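Local coordinates for protein homocysteine S-methyltransferase (Escherichia coli, PDB 5DMM) that catalyses methyl transfer from S-methylmethionine, or less efficiently S-adenosylmethionine, to homocysteine, using a zinc ion as cofactor, at residues C32-S37 against A41-E46; L56-A61 against A301-L306; K94-A99 against E155-A160; E168-F173 against E177-L182; D279-W284 against R290-C295. All coordinates share one frame; numbering follows the deposited sequence.

Interaction 1. Residues C32-S37 against A41-E46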
# COMPACT_ATOMS: atom_id res chain seq x y z
N CYS A 32 -16.42 -6.30 -13.72
CA CYS A 32 -15.11 -6.37 -14.35
C CYS A 32 -14.53 -7.78 -14.42
O CYS A 32 -14.60 -8.54 -13.45
CB CYS A 32 -14.13 -5.46 -13.62
SG CYS A 32 -14.40 -3.74 -13.98
N ASN A 33 -13.94 -8.11 -15.56
CA ASN A 33 -13.15 -9.32 -15.69
C ASN A 33 -11.68 -8.98 -15.56
O ASN A 33 -11.10 -8.35 -16.44
CB ASN A 33 -13.43 -10.03 -17.02
CG ASN A 33 -12.40 -11.10 -17.33
OD1 ASN A 33 -11.60 -10.96 -18.26
ND2 ASN A 33 -12.39 -12.17 -16.54
N LEU A 34 -11.08 -9.39 -14.45
CA LEU A 34 -9.67 -9.13 -14.21
C LEU A 34 -8.88 -10.38 -14.55
O LEU A 34 -8.56 -11.18 -13.68
CB LEU A 34 -9.44 -8.69 -12.76
CG LEU A 34 -10.38 -7.61 -12.22
CD1 LEU A 34 -9.96 -7.16 -10.80
CD2 LEU A 34 -10.46 -6.40 -13.16
N ALA A 35 -8.55 -10.53 -15.83
CA ALA A 35 -8.05 -11.79 -16.37
C ALA A 35 -6.59 -12.08 -16.02
O ALA A 35 -6.19 -13.24 -15.94
CB ALA A 35 -8.23 -11.80 -17.89
N ASP A 36 -5.80 -11.03 -15.83
CA ASP A 36 -4.38 -11.21 -15.56
C ASP A 36 -3.88 -10.12 -14.62
O ASP A 36 -4.62 -9.20 -14.27
CB ASP A 36 -3.58 -11.19 -16.86
CG ASP A 36 -3.61 -9.84 -17.53
OD1 ASP A 36 -2.74 -9.01 -17.20
OD2 ASP A 36 -4.51 -9.59 -18.37
N SER A 37 -2.61 -10.20 -14.24
CA SER A 37 -2.05 -9.28 -13.26
C SER A 37 -1.85 -7.87 -13.80
O SER A 37 -1.52 -6.97 -13.04
CB SER A 37 -0.72 -9.81 -12.72
OG SER A 37 0.30 -9.67 -13.69
N ALA A 41 -4.02 -1.78 -16.33
CA ALA A 41 -3.81 -1.06 -17.58
C ALA A 41 -5.11 -1.00 -18.38
O ALA A 41 -5.41 0.03 -19.00
CB ALA A 41 -2.70 -1.71 -18.40
N LYS A 42 -5.88 -2.08 -18.36
CA LYS A 42 -7.14 -2.12 -19.07
C LYS A 42 -8.19 -1.28 -18.36
O LYS A 42 -8.84 -0.45 -18.96
CB LYS A 42 -7.65 -3.55 -19.22
CG LYS A 42 -8.98 -3.62 -19.98
CD LYS A 42 -9.45 -5.04 -20.22
CE LYS A 42 -10.22 -5.58 -19.02
NZ LYS A 42 -10.71 -6.97 -19.23
N VAL A 43 -8.35 -1.50 -17.06
CA VAL A 43 -9.42 -0.80 -16.33
C VAL A 43 -9.15 0.70 -16.24
O VAL A 43 -10.09 1.50 -16.31
CB VAL A 43 -9.61 -1.39 -14.92
CG1 VAL A 43 -10.72 -0.65 -14.17
CG2 VAL A 43 -9.95 -2.87 -15.02
N LEU A 44 -7.89 1.10 -16.11
CA LEU A 44 -7.57 2.52 -16.02
C LEU A 44 -7.92 3.22 -17.33
O LEU A 44 -8.28 4.40 -17.35
CB LEU A 44 -6.09 2.72 -15.70
CG LEU A 44 -5.72 2.59 -14.22
CD1 LEU A 44 -4.20 2.55 -14.07
CD2 LEU A 44 -6.29 3.75 -13.43
N VAL A 45 -7.85 2.47 -18.42
CA VAL A 45 -8.20 3.00 -19.73
C VAL A 45 -9.70 2.88 -20.01
O VAL A 45 -10.35 3.86 -20.37
CB VAL A 45 -7.39 2.30 -20.83
CG1 VAL A 45 -7.97 2.60 -22.21
CG2 VAL A 45 -5.91 2.73 -20.76
N GLU A 46 -10.25 1.70 -19.82
CA GLU A 46 -11.61 1.42 -20.29
C GLU A 46 -12.71 1.74 -19.27
O GLU A 46 -13.82 2.11 -19.65
CB GLU A 46 -11.71 -0.04 -20.73
CG GLU A 46 -10.80 -0.35 -21.92
CD GLU A 46 -10.87 -1.79 -22.37
OE1 GLU A 46 -11.77 -2.52 -21.89
OE2 GLU A 46 -10.03 -2.21 -23.20
O HOH W 1 -7.79 -7.78 -17.55

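Interaction 2. Residues L56-A61 against A301-L306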
# COMPACT_ATOMS: atom_id res chain seq x y z
N LEU A 56 -14.33 5.97 -3.71
CA LEU A 56 -15.38 6.71 -3.03
C LEU A 56 -16.12 5.81 -2.04
O LEU A 56 -16.43 6.21 -0.92
CB LEU A 56 -16.35 7.31 -4.05
CG LEU A 56 -17.58 8.02 -3.46
CD1 LEU A 56 -17.16 9.21 -2.59
CD2 LEU A 56 -18.53 8.46 -4.58
N ASP A 57 -16.38 4.58 -2.47
CA ASP A 57 -16.97 3.54 -1.62
C ASP A 57 -16.21 3.35 -0.30
O ASP A 57 -16.80 3.24 0.79
CB ASP A 57 -17.01 2.23 -2.40
CG ASP A 57 -18.12 1.32 -1.97
OD1 ASP A 57 -18.44 1.28 -0.76
OD2 ASP A 57 -18.67 0.63 -2.86
N TYR A 58 -14.89 3.28 -0.41
CA TYR A 58 -14.07 3.07 0.78
C TYR A 58 -14.04 4.31 1.68
O TYR A 58 -14.07 4.19 2.90
CB TYR A 58 -12.64 2.66 0.40
CG TYR A 58 -12.51 1.17 0.15
CD1 TYR A 58 -12.68 0.26 1.19
CD2 TYR A 58 -12.20 0.67 -1.13
CE1 TYR A 58 -12.56 -1.09 0.99
CE2 TYR A 58 -12.08 -0.71 -1.34
CZ TYR A 58 -12.28 -1.58 -0.27
OH TYR A 58 -12.16 -2.94 -0.41
N TYR A 59 -13.98 5.51 1.09
CA TYR A 59 -14.04 6.71 1.93
C TYR A 59 -15.38 6.76 2.68
O TYR A 59 -15.43 7.18 3.83
CB TYR A 59 -13.85 7.99 1.10
CG TYR A 59 -12.43 8.34 0.66
CD1 TYR A 59 -11.36 8.37 1.57
CD2 TYR A 59 -12.17 8.68 -0.66
CE1 TYR A 59 -10.07 8.72 1.16
CE2 TYR A 59 -10.88 9.04 -1.08
CZ TYR A 59 -9.84 9.05 -0.16
OH TYR A 59 -8.57 9.40 -0.56
N ARG A 60 -16.46 6.34 2.03
CA ARG A 60 -17.77 6.27 2.66
C ARG A 60 -17.79 5.28 3.82
O ARG A 60 -18.43 5.52 4.84
CB ARG A 60 -18.85 5.90 1.65
CG ARG A 60 -19.23 7.01 0.70
CD ARG A 60 -20.34 6.57 -0.25
NE ARG A 60 -20.89 7.72 -0.95
CZ ARG A 60 -21.41 7.67 -2.17
NH1 ARG A 60 -21.43 6.52 -2.83
NH2 ARG A 60 -21.90 8.77 -2.73
N ALA A 61 -17.07 4.17 3.66
CA ALA A 61 -17.02 3.13 4.67
C ALA A 61 -16.18 3.55 5.88
O ALA A 61 -16.22 2.90 6.93
CB ALA A 61 -16.49 1.84 4.08
N ALA A 301 -16.95 -3.64 3.46
CA ALA A 301 -17.63 -4.19 4.64
C ALA A 301 -16.64 -4.32 5.80
O ALA A 301 -16.99 -4.05 6.95
CB ALA A 301 -18.27 -5.53 4.34
N ASP A 302 -15.41 -4.72 5.50
CA ASP A 302 -14.37 -4.84 6.52
C ASP A 302 -13.99 -3.48 7.10
O ASP A 302 -13.78 -3.36 8.31
CB ASP A 302 -13.12 -5.51 5.96
CG ASP A 302 -13.38 -6.92 5.46
OD1 ASP A 302 -13.44 -7.85 6.30
OD2 ASP A 302 -13.52 -7.10 4.23
N ILE A 303 -13.88 -2.48 6.23
CA ILE A 303 -13.55 -1.12 6.65
C ILE A 303 -14.68 -0.54 7.52
O ILE A 303 -14.44 0.10 8.54
CB ILE A 303 -13.28 -0.20 5.43
CG1 ILE A 303 -12.11 -0.78 4.62
CG2 ILE A 303 -12.96 1.21 5.87
CD1 ILE A 303 -10.88 -1.04 5.49
N ALA A 304 -15.92 -0.80 7.10
CA ALA A 304 -17.08 -0.37 7.87
C ALA A 304 -17.08 -1.01 9.26
O ALA A 304 -17.35 -0.35 10.27
CB ALA A 304 -18.36 -0.72 7.12
N ALA A 305 -16.74 -2.29 9.33
CA ALA A 305 -16.65 -2.96 10.62
C ALA A 305 -15.54 -2.36 11.50
O ALA A 305 -15.71 -2.22 12.71
CB ALA A 305 -16.41 -4.46 10.43
N LEU A 306 -14.41 -2.01 10.90
CA LEU A 306 -13.30 -1.43 11.67
C LEU A 306 -13.70 -0.08 12.21
O LEU A 306 -13.39 0.27 13.36
CB LEU A 306 -12.04 -1.29 10.80
CG LEU A 306 -11.25 -2.57 10.52
CD1 LEU A 306 -10.29 -2.37 9.38
CD2 LEU A 306 -10.49 -2.99 11.77

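Interaction 3. Residues K94-A99 against E155-A160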
# COMPACT_ATOMS: atom_id res chain seq x y z
N LYS A 94 -2.67 8.56 -13.52
CA LYS A 94 -4.12 8.45 -13.56
C LYS A 94 -4.68 7.74 -12.32
O LYS A 94 -5.74 8.11 -11.82
CB LYS A 94 -4.56 7.70 -14.81
CG LYS A 94 -6.07 7.56 -14.95
CD LYS A 94 -6.73 8.90 -15.24
CE LYS A 94 -8.11 8.71 -15.85
NZ LYS A 94 -8.05 8.09 -17.20
N SER A 95 -3.95 6.74 -11.82
CA SER A 95 -4.41 5.99 -10.65
C SER A 95 -4.51 6.91 -9.44
O SER A 95 -5.39 6.73 -8.59
CB SER A 95 -3.48 4.79 -10.36
OG SER A 95 -2.28 5.17 -9.71
N VAL A 96 -3.62 7.90 -9.37
CA VAL A 96 -3.62 8.91 -8.31
C VAL A 96 -4.74 9.90 -8.54
O VAL A 96 -5.45 10.28 -7.61
CB VAL A 96 -2.29 9.68 -8.24
CG1 VAL A 96 -2.30 10.67 -7.04
CG2 VAL A 96 -1.13 8.71 -8.10
N GLU A 97 -4.90 10.33 -9.78
CA GLU A 97 -5.93 11.29 -10.14
C GLU A 97 -7.32 10.77 -9.75
O GLU A 97 -8.14 11.52 -9.22
CB GLU A 97 -5.86 11.59 -11.64
CG GLU A 97 -6.85 12.62 -12.13
CD GLU A 97 -6.85 12.72 -13.66
OE1 GLU A 97 -5.75 12.64 -14.26
OE2 GLU A 97 -7.94 12.85 -14.26
N LEU A 98 -7.58 9.49 -10.01
CA LEU A 98 -8.90 8.92 -9.73
C LEU A 98 -9.17 8.86 -8.24
O LEU A 98 -10.30 9.07 -7.79
CB LEU A 98 -9.05 7.53 -10.34
CG LEU A 98 -9.06 7.48 -11.87
CD1 LEU A 98 -8.89 6.05 -12.35
CD2 LEU A 98 -10.38 8.07 -12.38
N ALA A 99 -8.13 8.59 -7.45
CA ALA A 99 -8.32 8.58 -6.00
C ALA A 99 -8.53 10.01 -5.49
O ALA A 99 -9.32 10.24 -4.57
CB ALA A 99 -7.11 7.92 -5.29
N GLU A 155 8.31 8.51 -9.42
CA GLU A 155 8.20 9.85 -9.96
C GLU A 155 6.77 10.19 -10.39
O GLU A 155 6.26 11.26 -10.08
CB GLU A 155 9.19 10.03 -11.11
CG GLU A 155 10.61 10.18 -10.57
CD GLU A 155 11.68 10.42 -11.64
OE1 GLU A 155 11.35 10.52 -12.84
OE2 GLU A 155 12.87 10.51 -11.26
N ALA A 156 6.11 9.25 -11.05
CA ALA A 156 4.76 9.48 -11.56
C ALA A 156 3.75 9.66 -10.43
O ALA A 156 2.86 10.51 -10.51
CB ALA A 156 4.35 8.33 -12.47
N LEU A 157 3.91 8.87 -9.37
CA LEU A 157 3.00 8.95 -8.22
C LEU A 157 3.16 10.29 -7.48
O LEU A 157 2.18 10.91 -7.08
CB LEU A 157 3.24 7.78 -7.25
CG LEU A 157 2.84 6.37 -7.73
CD1 LEU A 157 3.37 5.30 -6.75
CD2 LEU A 157 1.32 6.21 -7.86
N LEU A 158 4.41 10.73 -7.31
CA LEU A 158 4.66 11.99 -6.61
C LEU A 158 4.21 13.17 -7.47
O LEU A 158 3.56 14.09 -6.97
CB LEU A 158 6.16 12.11 -6.25
CG LEU A 158 6.69 11.11 -5.21
CD1 LEU A 158 8.21 11.21 -5.04
CD2 LEU A 158 5.99 11.29 -3.87
N ASP A 159 4.52 13.13 -8.76
CA ASP A 159 4.15 14.22 -9.66
C ASP A 159 2.64 14.38 -9.79
O ASP A 159 2.15 15.48 -10.02
CB ASP A 159 4.75 14.02 -11.05
CG ASP A 159 6.23 14.29 -11.08
OD1 ASP A 159 6.74 14.95 -10.15
OD2 ASP A 159 6.89 13.84 -12.04
N ALA A 160 1.92 13.26 -9.66
CA ALA A 160 0.46 13.28 -9.74
C ALA A 160 -0.17 13.74 -8.41
O ALA A 160 -1.38 13.93 -8.33
CB ALA A 160 -0.07 11.91 -10.12

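Interaction 4. Residues E168-F173 against E177-L182. With HCS (2-amino-4-mercapto-butyric acid), chain F.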
# COMPACT_ATOMS: atom_id res chain seq x y z
N GLU A 168 4.72 -1.62 -0.47
CA GLU A 168 3.97 -2.68 0.20
C GLU A 168 4.22 -4.08 -0.35
O GLU A 168 4.70 -4.25 -1.48
CB GLU A 168 2.48 -2.38 0.11
CG GLU A 168 1.97 -2.32 -1.34
CD GLU A 168 0.50 -1.98 -1.43
OE1 GLU A 168 -0.17 -1.92 -0.38
OE2 GLU A 168 0.01 -1.77 -2.57
N THR A 169 3.87 -5.09 0.45
CA THR A 169 4.01 -6.49 0.07
C THR A 169 5.48 -6.82 -0.26
O THR A 169 5.76 -7.65 -1.13
CB THR A 169 3.09 -6.84 -1.15
OG1 THR A 169 1.89 -6.07 -1.08
CG2 THR A 169 2.73 -8.32 -1.16
N LEU A 170 6.39 -6.17 0.45
CA LEU A 170 7.83 -6.28 0.17
C LEU A 170 8.46 -7.50 0.85
O LEU A 170 8.39 -7.61 2.06
CB LEU A 170 8.54 -5.01 0.63
CG LEU A 170 7.99 -3.65 0.16
CD1 LEU A 170 8.77 -2.53 0.80
CD2 LEU A 170 8.04 -3.54 -1.36
N PRO A 171 9.09 -8.39 0.08
CA PRO A 171 9.63 -9.65 0.61
C PRO A 171 11.15 -9.70 0.68
O PRO A 171 11.69 -10.65 1.26
CB PRO A 171 9.15 -10.66 -0.41
CG PRO A 171 9.28 -9.89 -1.73
CD PRO A 171 9.00 -8.43 -1.40
N ASN A 172 11.82 -8.72 0.08
CA ASN A 172 13.25 -8.78 -0.21
C ASN A 172 14.01 -7.60 0.39
O ASN A 172 13.70 -6.44 0.11
CB ASN A 172 13.45 -8.84 -1.73
CG ASN A 172 14.90 -8.95 -2.14
OD1 ASN A 172 15.65 -7.97 -2.05
ND2 ASN A 172 15.30 -10.13 -2.60
N PHE A 173 14.99 -7.90 1.23
CA PHE A 173 15.76 -6.90 1.97
C PHE A 173 16.60 -6.01 1.06
O PHE A 173 16.65 -4.79 1.27
CB PHE A 173 16.66 -7.60 2.99
CG PHE A 173 17.33 -6.67 3.96
CD1 PHE A 173 16.61 -5.68 4.61
CD2 PHE A 173 18.67 -6.82 4.27
CE1 PHE A 173 17.23 -4.83 5.53
CE2 PHE A 173 19.30 -5.98 5.19
CZ PHE A 173 18.58 -4.98 5.81
N GLU A 177 16.32 -1.91 0.77
CA GLU A 177 17.44 -0.96 0.85
C GLU A 177 17.48 -0.03 -0.36
O GLU A 177 17.60 1.19 -0.23
CB GLU A 177 18.77 -1.70 0.94
CG GLU A 177 18.87 -2.72 2.05
CD GLU A 177 20.10 -3.59 1.94
OE1 GLU A 177 21.06 -3.20 1.22
OE2 GLU A 177 20.12 -4.67 2.56
N ALA A 178 17.39 -0.63 -1.55
CA ALA A 178 17.40 0.12 -2.81
C ALA A 178 16.28 1.15 -2.85
O ALA A 178 16.48 2.31 -3.25
CB ALA A 178 17.27 -0.84 -3.99
N LEU A 179 15.10 0.74 -2.39
CA LEU A 179 13.94 1.62 -2.34
C LEU A 179 14.09 2.76 -1.32
O LEU A 179 13.71 3.89 -1.61
CB LEU A 179 12.69 0.78 -2.01
CG LEU A 179 11.32 1.17 -2.54
CD1 LEU A 179 11.36 1.45 -4.02
CD2 LEU A 179 10.30 0.05 -2.25
N ALA A 180 14.63 2.47 -0.14
CA ALA A 180 14.86 3.53 0.84
C ALA A 180 15.89 4.53 0.31
O ALA A 180 15.74 5.74 0.48
CB ALA A 180 15.33 2.94 2.18
N GLU A 181 16.92 4.01 -0.35
CA GLU A 181 17.92 4.87 -0.99
C GLU A 181 17.29 5.75 -2.07
O GLU A 181 17.53 6.96 -2.13
CB GLU A 181 19.04 4.02 -1.60
CG GLU A 181 20.02 3.44 -0.59
CD GLU A 181 21.07 4.45 -0.15
OE1 GLU A 181 21.93 4.83 -0.99
OE2 GLU A 181 21.02 4.86 1.03
N LEU A 182 16.49 5.13 -2.92
CA LEU A 182 15.78 5.83 -4.00
C LEU A 182 14.95 7.02 -3.49
O LEU A 182 14.95 8.09 -4.10
CB LEU A 182 14.88 4.86 -4.76
CG LEU A 182 14.04 5.47 -5.89
CD1 LEU A 182 14.94 6.15 -6.93
CD2 LEU A 182 13.19 4.40 -6.56
N HCS F . -2.56 -4.06 -4.74
CA HCS F . -2.77 -4.13 -3.31
CB HCS F . -1.70 -5.01 -2.68
CG HCS F . -1.76 -6.43 -3.23
SD HCS F . -0.71 -7.51 -2.24
C HCS F . -2.70 -2.76 -2.72
OXT HCS F . -2.46 -1.79 -3.48
O HCS F . -2.89 -2.62 -1.49

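Interaction 5. Residues D279-W284 against R290-C295. With ZN (zinc ion), chain B.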
# COMPACT_ATOMS: atom_id res chain seq x y z
N ASP A 279 -12.42 -7.78 14.42
CA ASP A 279 -12.33 -8.28 15.80
C ASP A 279 -10.93 -8.14 16.39
O ASP A 279 -10.76 -8.18 17.61
CB ASP A 279 -12.76 -9.75 15.87
CG ASP A 279 -14.25 -9.94 15.65
OD1 ASP A 279 -15.00 -8.96 15.82
OD2 ASP A 279 -14.66 -11.07 15.32
N TYR A 280 -9.94 -8.00 15.52
CA TYR A 280 -8.54 -7.90 15.94
C TYR A 280 -8.09 -6.50 16.33
O TYR A 280 -6.98 -6.33 16.83
CB TYR A 280 -7.63 -8.40 14.82
CG TYR A 280 -7.62 -9.89 14.64
CD1 TYR A 280 -6.60 -10.66 15.17
CD2 TYR A 280 -8.64 -10.54 13.94
CE1 TYR A 280 -6.58 -12.02 15.02
CE2 TYR A 280 -8.64 -11.91 13.79
CZ TYR A 280 -7.60 -12.64 14.33
OH TYR A 280 -7.58 -14.01 14.18
N LEU A 281 -8.93 -5.51 16.10
CA LEU A 281 -8.53 -4.12 16.29
C LEU A 281 -7.94 -3.84 17.69
O LEU A 281 -6.90 -3.18 17.80
CB LEU A 281 -9.71 -3.20 15.99
CG LEU A 281 -9.60 -1.69 16.22
CD1 LEU A 281 -8.28 -1.15 15.73
CD2 LEU A 281 -10.74 -0.98 15.52
N PRO A 282 -8.57 -4.34 18.77
CA PRO A 282 -7.93 -4.07 20.07
C PRO A 282 -6.54 -4.71 20.25
O PRO A 282 -5.66 -4.03 20.78
CB PRO A 282 -8.93 -4.66 21.08
CG PRO A 282 -10.23 -4.64 20.38
CD PRO A 282 -9.92 -4.92 18.93
N GLN A 283 -6.34 -5.96 19.83
CA GLN A 283 -5.02 -6.59 19.92
C GLN A 283 -4.00 -5.80 19.11
O GLN A 283 -2.88 -5.58 19.55
CB GLN A 283 -5.01 -8.01 19.36
CG GLN A 283 -5.70 -9.09 20.13
CD GLN A 283 -5.96 -10.28 19.22
OE1 GLN A 283 -5.06 -10.75 18.52
NE2 GLN A 283 -7.22 -10.72 19.17
N TRP A 284 -4.40 -5.43 17.90
CA TRP A 284 -3.49 -4.72 16.99
C TRP A 284 -3.11 -3.36 17.54
O TRP A 284 -1.93 -2.99 17.52
CB TRP A 284 -4.14 -4.55 15.61
CG TRP A 284 -4.26 -5.82 14.87
CD1 TRP A 284 -3.66 -7.01 15.16
CD2 TRP A 284 -5.04 -6.03 13.69
NE1 TRP A 284 -4.02 -7.96 14.23
CE2 TRP A 284 -4.86 -7.38 13.31
CE3 TRP A 284 -5.87 -5.22 12.91
CZ2 TRP A 284 -5.50 -7.94 12.20
CZ3 TRP A 284 -6.51 -5.77 11.81
CH2 TRP A 284 -6.31 -7.12 11.46
N ARG A 290 -1.27 1.71 14.10
CA ARG A 290 -2.06 2.94 14.00
C ARG A 290 -2.58 3.20 12.58
O ARG A 290 -3.31 4.16 12.35
CB ARG A 290 -1.25 4.13 14.48
CG ARG A 290 -0.84 4.00 15.94
CD ARG A 290 -0.23 5.29 16.49
NE ARG A 290 -1.25 6.32 16.64
CZ ARG A 290 -0.99 7.59 16.95
NH1 ARG A 290 0.26 7.99 17.16
NH2 ARG A 290 -1.99 8.45 17.05
N LEU A 291 -2.20 2.35 11.64
CA LEU A 291 -2.74 2.41 10.28
C LEU A 291 -3.28 1.04 9.98
O LEU A 291 -2.52 0.08 9.88
CB LEU A 291 -1.67 2.81 9.24
CG LEU A 291 -1.22 4.27 9.14
CD1 LEU A 291 -0.42 4.69 10.35
CD2 LEU A 291 -0.41 4.54 7.87
N ILE A 292 -4.61 0.93 9.85
CA ILE A 292 -5.27 -0.36 9.78
C ILE A 292 -6.25 -0.42 8.59
O ILE A 292 -7.07 0.47 8.40
CB ILE A 292 -6.02 -0.65 11.09
CG1 ILE A 292 -5.03 -0.56 12.26
CG2 ILE A 292 -6.70 -2.02 11.05
CD1 ILE A 292 -5.60 -0.97 13.58
N GLY A 293 -6.13 -1.47 7.79
CA GLY A 293 -7.06 -1.68 6.70
C GLY A 293 -7.13 -3.13 6.29
O GLY A 293 -6.89 -4.01 7.11
N GLY A 294 -7.43 -3.38 5.02
CA GLY A 294 -7.55 -4.74 4.53
C GLY A 294 -6.79 -4.97 3.24
O GLY A 294 -6.55 -4.03 2.47
N CYS A 295 -6.40 -6.21 3.00
CA CYS A 295 -5.73 -6.58 1.76
C CYS A 295 -6.64 -7.52 0.96
O CYS A 295 -7.82 -7.23 0.76
CB CYS A 295 -4.36 -7.21 2.07
SG CYS A 295 -3.05 -6.88 0.83
ZN ZN B . -2.58 -8.44 -0.33

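Interaction 1. Residues C32-S37 against A41-E46
N33 and L34, in an irregular loop with largely extended backbone angles, run past one side of helix 39-46, where K42 and V43 face them from successive helix positions. The polar half of the contact is a lysine reaching a backbone acceptor: K42 NZ donates to N33 O at 3.1 Å, lying in the carbonyl plane with a C=O...N angle of 157°. K42 gets there by leaving the helix with CG anti to the backbone N (chi1 -179°), then bending at chi3 (84°), which swings the ammonium group over to the loop. A water bridges the same ammonium group to A35 N, though both of its bonds are long and weak. Both segments lie in the connection between strand 17-18 and strand 65-67 of the TIM barrel, an excursion in which helix 24-29, the loop and helix 39-46 precede helix 48-61. The apolar half rests on V43, which is buried. L34 CD2 meets V43 CG2 at 4.0 Å, the two side chains crossing at a slant, one methyl against one methyl. Behind them, L34 also rests on A24 and E28 of helix 24-29, while V43 leans on I51 of helix 48-61.

Interaction 2. Residues L56-A61 against A301-L306
The ring of Y58 meets I303 at its edge and not over a face: I303 CG1 lies near the ring plane, 3.6 Å from Y58 CD1 and 3.7 Å from Y58 CE1, and the two side chains cross at about a right angle. This is helix-helix packing in the outer layer of a TIM barrel, where helix 48-61 and the last helix, 300-309, are neighbours that run nearly parallel. Their short segments cross at -21°, with axes 8.7 Å apart. Y58 points its hydroxyl beyond the contact to A22 O, a hydrogen bond consistent with a fixed ring position. I303 divides its branches between two partners. With CG1 beside the backbone N (chi1 -60°), it turns that branch to the tyrosine, while CG2 comes within 4.0 Å of A61 CB. An alanine in place of I303 removes both branches, which is likely to leave the Y58 edge without its apolar neighbour and open a gap beside A61. Small residues let the backbones come together here, the CA atoms of A61 and A304 being 4.7 Å apart. The closeness permits a CA-H...O contact, from A304 CA to A61 O, at 3.5 Å with an angle of 145° at the hydrogen.

Interaction 3. Residues K94-A99 against E155-A160
V96 carries this contact, touching L157 and A160 with different atoms. Its CG2 meets L157 CD2 at 3.5 Å, methyl to methyl, as the two side chains pass at an angle to each other. Its CB stands 3.7 Å from A160 CB, and CG1 lies 3.6 Å from A160 O, so the valine spans both the side chain and the carbonyl of the alanine. The torsion accounts for this division: a chi1 of -176° turns CG1 away from the backbone N and leaves CG2 beside that N, from where it meets the leucine. In L157, CD1 continues the chain away from CA (chi2 171°), and the other branch, CD2, folds off to the side where V96 CG2 lies. With an alanine here instead of V96, L157 CD2 would probably lose its methyl partner and a gap would open beside the A160 carbonyl.

The two segments sit on helices 85-109 and 143-159, which stand side by side in the outer helical layer of the TIM barrel, with strand 117-122 and the short helix 125-129 between them in the chain. At A160 the chain is already leaving its helix on the way to strand 164-170. Around the first shell, L157 also packs on I92 and on S70, while S95, which approaches L157 more distantly, gives its hydroxyl to a hydrogen bond with I92 O. A160 O has a weak hydrogen bond from R100, one helical turn beyond V96. On the far side of helix 85-109, L98 packs against P48, I51 and R52 of helix 48-61.

Interaction 4. Residues E168-F173 against E177-L182
E177 N donates to F173 O at 2.9 Å, with an N-H...O angle of 163°. This is an i to i+4 bond in the first turn of helix 173-183, which follows strand 164-170 in a beta-alpha-beta unit of the TIM barrel; N172 is the N-cap, its OD1 accepting from E175 N. Beside this bond the E177 carboxylate stands over one face of the F173 ring. Its OE2 is 3.0 Å above the ring plane, displaced toward the CD2-CE2 rim, with the two planes 79° apart. A chi1 of -170° swings the phenyl away from its own N, and the ring also packs on V212 and L215 of helix 209-217. Deeper in, L170 CD1 meets L179 CD2 loosely at 4.3 Å. The strand end carries the substrate contacts: E168 OE2 lies 2.6 Å from OXT of the bound homocysteine, and T169 OG1 lies 3.2 Å from its SD. The E168 carboxylate is itself held, OE1 by a hydrogen bond with Y253 OH and OE2 by one with S121 OG. E168 and T169, at the corner of the strand, thus meet the carboxylate and sulfur ends of homocysteine, which is consistent with the strand end fixing both.

Interaction 5. Residues D279-W284 against R290-C295
I292 presents two separate methyls to L281 and W284, and the tight side of the contact lies at the first. Its CD1 comes to 3.4 Å from L281 CD1, closer than usual van der Waals distance, the two side chains crossing at a slant in a buried setting. The second methyl, CG2, is held less closely: it lies at the edge of the W284 indole, near the ring plane, 3.8 Å from both CE3 and CZ3. I292 can serve both because CG1 lies beside the backbone N (chi1 -56°) and continues outward to CD1, while CG2 branches off opposite that N. The indole is positioned from other directions as well: Y280 CB lies 3.3 Å above one face, offset toward the rim, and W284 NE1 hydrogen-bonds to T235 OG1. L306 of helix 300-309 adds a further apolar neighbour to I292.

On the solvent side, the outer face of helix 281-286 carries P282 and Q283, both exposed, with Q283 OE1 hydrogen-bonded to T236 OG1. Beyond I292 the chain passes through G293 and G294 to C295, whose SG binds the zinc ion at 2.0 Å. C229 is the second cysteine ligand seen here, and C295 also touches the bound homocysteine. As in TIM barrels generally, the site lies at the C-terminal ends of the strands, here with C295 following strand 289-292 into the zinc site.

The contacts join helices, loops and strand ends of one barrel. Interactions 1 and 3 meet where L44 CD2 touches L98 CD1 at 3.6 Å, and interaction 2 joins interaction 3 through Y59 CE2, 4.0 Å from A99 O. Interactions 2 and 5 are closer neighbours, their centres 13 Å apart, with L306 CD1 4.0 Å from I292 CG2. Interactions 4 and 5 belong to the same parallel sheet and approach to about 5 Å between nearest atoms; from one come E168 and T169, from the other C295, all lining the homocysteine pocket. The packing side chains of Y58, S95 and L34, in interactions 2, 3 and 1, stand about 9 to 10 Å from the ligand.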